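Local coordinates for protein putative branched-chain amino acid aminotransferase IlvE (Streptococcus mutans, PDB 4DQN) that probably transfers the amino group of leucine, isoleucine or valine to 2-oxoglutarate, using pyridoxal 5'-phosphate as cofactor, at residues Y18-L21 against P22-I26. Numbering follows the deposited sequence.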
loop_
_atom_site.group_PDB
_atom_site.type_symbol
_atom_site.label_atom_id
_atom_site.label_comp_id
_atom_site.label_asym_id
_atom_site.label_seq_id
_atom_site.Cartn_x
_atom_site.Cartn_y
_atom_site.Cartn_z
ATOM N N TYR A 18 3.374 -14.004 15.192
ATOM C CA TYR A 18 3.976 -13.014 16.075
ATOM C C TYR A 18 4.114 -13.553 17.487
ATOM O O TYR A 18 3.209 -14.215 17.989
ATOM C CB TYR A 18 3.099 -11.754 16.124
ATOM C CG TYR A 18 3.676 -10.681 17.037
ATOM C CD1 TYR A 18 4.772 -9.913 16.633
ATOM C CD2 TYR A 18 3.146 -10.455 18.306
ATOM C CE1 TYR A 18 5.315 -8.930 17.468
ATOM C CE2 TYR A 18 3.683 -9.476 19.148
ATOM C CZ TYR A 18 4.763 -8.721 18.720
ATOM O OH TYR A 18 5.304 -7.760 19.563
ATOM N N HIS A 19 5.254 -13.261 18.110
ATOM C CA HIS A 19 5.452 -13.408 19.546
ATOM C C HIS A 19 6.041 -12.094 20.016
ATOM O O HIS A 19 6.843 -11.488 19.304
ATOM C CB HIS A 19 6.454 -14.530 19.858
ATOM C CG HIS A 19 6.061 -15.865 19.308
ATOM N ND1 HIS A 19 5.685 -16.920 20.112
ATOM C CD2 HIS A 19 5.978 -16.317 18.034
ATOM C CE1 HIS A 19 5.386 -17.962 19.359
ATOM N NE2 HIS A 19 5.553 -17.623 18.093
ATOM N N LYS A 20 5.651 -11.645 21.202
ATOM C CA LYS A 20 6.248 -10.446 21.792
ATOM C C LYS A 20 7.468 -10.798 22.639
ATOM O O LYS A 20 7.334 -11.248 23.777
ATOM C CB LYS A 20 5.214 -9.710 22.643
ATOM C CG LYS A 20 5.702 -8.377 23.199
ATOM C CD LYS A 20 4.617 -7.749 24.078
ATOM C CE LYS A 20 5.231 -6.771 25.066
ATOM N NZ LYS A 20 4.441 -6.714 26.336
ATOM N N LEU A 21 8.656 -10.592 22.081
ATOM C CA LEU A 21 9.903 -10.915 22.772
ATOM C C LEU A 21 10.351 -9.738 23.647
ATOM O O LEU A 21 9.866 -8.620 23.471
ATOM C CB LEU A 21 10.989 -11.307 21.754
ATOM C CG LEU A 21 11.155 -12.816 21.489
ATOM C CD1 LEU A 21 9.828 -13.466 21.196
ATOM C CD2 LEU A 21 12.126 -13.086 20.339
ATOM N N PRO A 22 11.249 -9.983 24.619
ATOM C CA PRO A 22 11.624 -8.888 25.530
ATOM C C PRO A 22 12.199 -7.620 24.878
ATOM O O PRO A 22 11.857 -6.533 25.349
ATOM C CB PRO A 22 12.684 -9.529 26.435
ATOM C CG PRO A 22 12.345 -10.982 26.436
ATOM C CD PRO A 22 11.823 -11.273 25.046
ATOM N N PHE A 23 13.029 -7.730 23.839
ATOM C CA PHE A 23 13.689 -6.540 23.286
ATOM C C PHE A 23 13.516 -6.400 21.777
ATOM O O PHE A 23 13.527 -7.404 21.063
ATOM C CB PHE A 23 15.191 -6.573 23.614
ATOM C CG PHE A 23 15.476 -6.584 25.081
ATOM C CD1 PHE A 23 15.400 -5.408 25.822
ATOM C CD2 PHE A 23 15.791 -7.768 25.727
ATOM C CE1 PHE A 23 15.639 -5.418 27.189
ATOM C CE2 PHE A 23 16.035 -7.785 27.091
ATOM C CZ PHE A 23 15.955 -6.610 27.822
ATOM N N ARG A 24 13.329 -5.163 21.300
ATOM C CA ARG A 24 13.440 -4.853 19.868
ATOM C C ARG A 24 14.386 -3.703 19.736
ATOM O O ARG A 24 14.550 -2.921 20.677
ATOM C CB ARG A 24 12.150 -4.312 19.248
ATOM C CG ARG A 24 10.904 -5.030 19.495
ATOM C CD ARG A 24 10.035 -4.251 20.442
ATOM N NE ARG A 24 10.225 -4.815 21.746
ATOM C CZ ARG A 24 9.793 -6.013 22.090
ATOM N NH1 ARG A 24 9.100 -6.779 21.238
ATOM N NH2 ARG A 24 10.040 -6.429 23.313
ATOM N N TYR A 25 14.970 -3.569 18.550
ATOM C CA TYR A 25 15.750 -2.391 18.190
ATOM C C TYR A 25 14.831 -1.322 17.601
ATOM O O TYR A 25 13.885 -1.631 16.872
ATOM C CB TYR A 25 16.795 -2.801 17.158
ATOM C CG TYR A 25 17.598 -1.689 16.517
ATOM C CD1 TYR A 25 17.081 -0.938 15.456
ATOM C CD2 TYR A 25 18.890 -1.430 16.929
ATOM C CE1 TYR A 25 17.833 0.055 14.849
ATOM C CE2 TYR A 25 19.652 -0.439 16.329
ATOM C CZ TYR A 25 19.121 0.296 15.295
ATOM O OH TYR A 25 19.897 1.265 14.697
ATOM N N ILE A 26 15.115 -0.061 17.906
ATOM C CA ILE A 26 14.378 1.045 17.306
ATOM C C ILE A 26 15.302 2.244 17.108
ATOM O O ILE A 26 16.149 2.541 17.953
ATOM C CB ILE A 26 13.120 1.442 18.142
ATOM C CG1 ILE A 26 12.209 2.379 17.347
ATOM C CG2 ILE A 26 13.521 2.090 19.476
ATOM C CD1 ILE A 26 10.797 2.539 17.962
#
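The bend that leads into strand 24-30, next to the edge strand 33-40 of the antiparallel sheet, brings the guanidinium of Arg24 back to the backbone of Leu21. As modelled, the long chain of Arg24 bends at chi2 (108°) and again at chi3 (-99°), which turns the guanidinium back. Leu21 O lies at the edge of the guanidinium, near its plane, 3.0 Å from Arg24 NH1; the modelled approach of NH2 is implausibly close and its detail doubtful. The aliphatic part of Lys20 passes by, with CG 4.2 Å from Arg24 NH1, while its charged end is not in contact with the guanidinium. Pro22 suits the bend, since its ring restrains phi, here -58°, where the chain turns; its CD lies 3.4 Å from Leu21 CB, a closeness that comes largely from the peptide bond joining them. Leu21, apolar and buried, also rests on Pro156 of strand 147-157, the inner neighbour of strand 24-30 in this class-IV aminotransferase. Tyr18 OH comes within 4.3 Å of Arg24 NH1, and both groups serve the dimer interface: OE2 of Glu49 of the second subunit is hydrogen-bonded to Tyr18 OH and forms a salt bridge with Arg24 NH1. Within its own chain, Arg24 NE donates to Thr40 O, which probably helps to hold the guanidinium in its orientation.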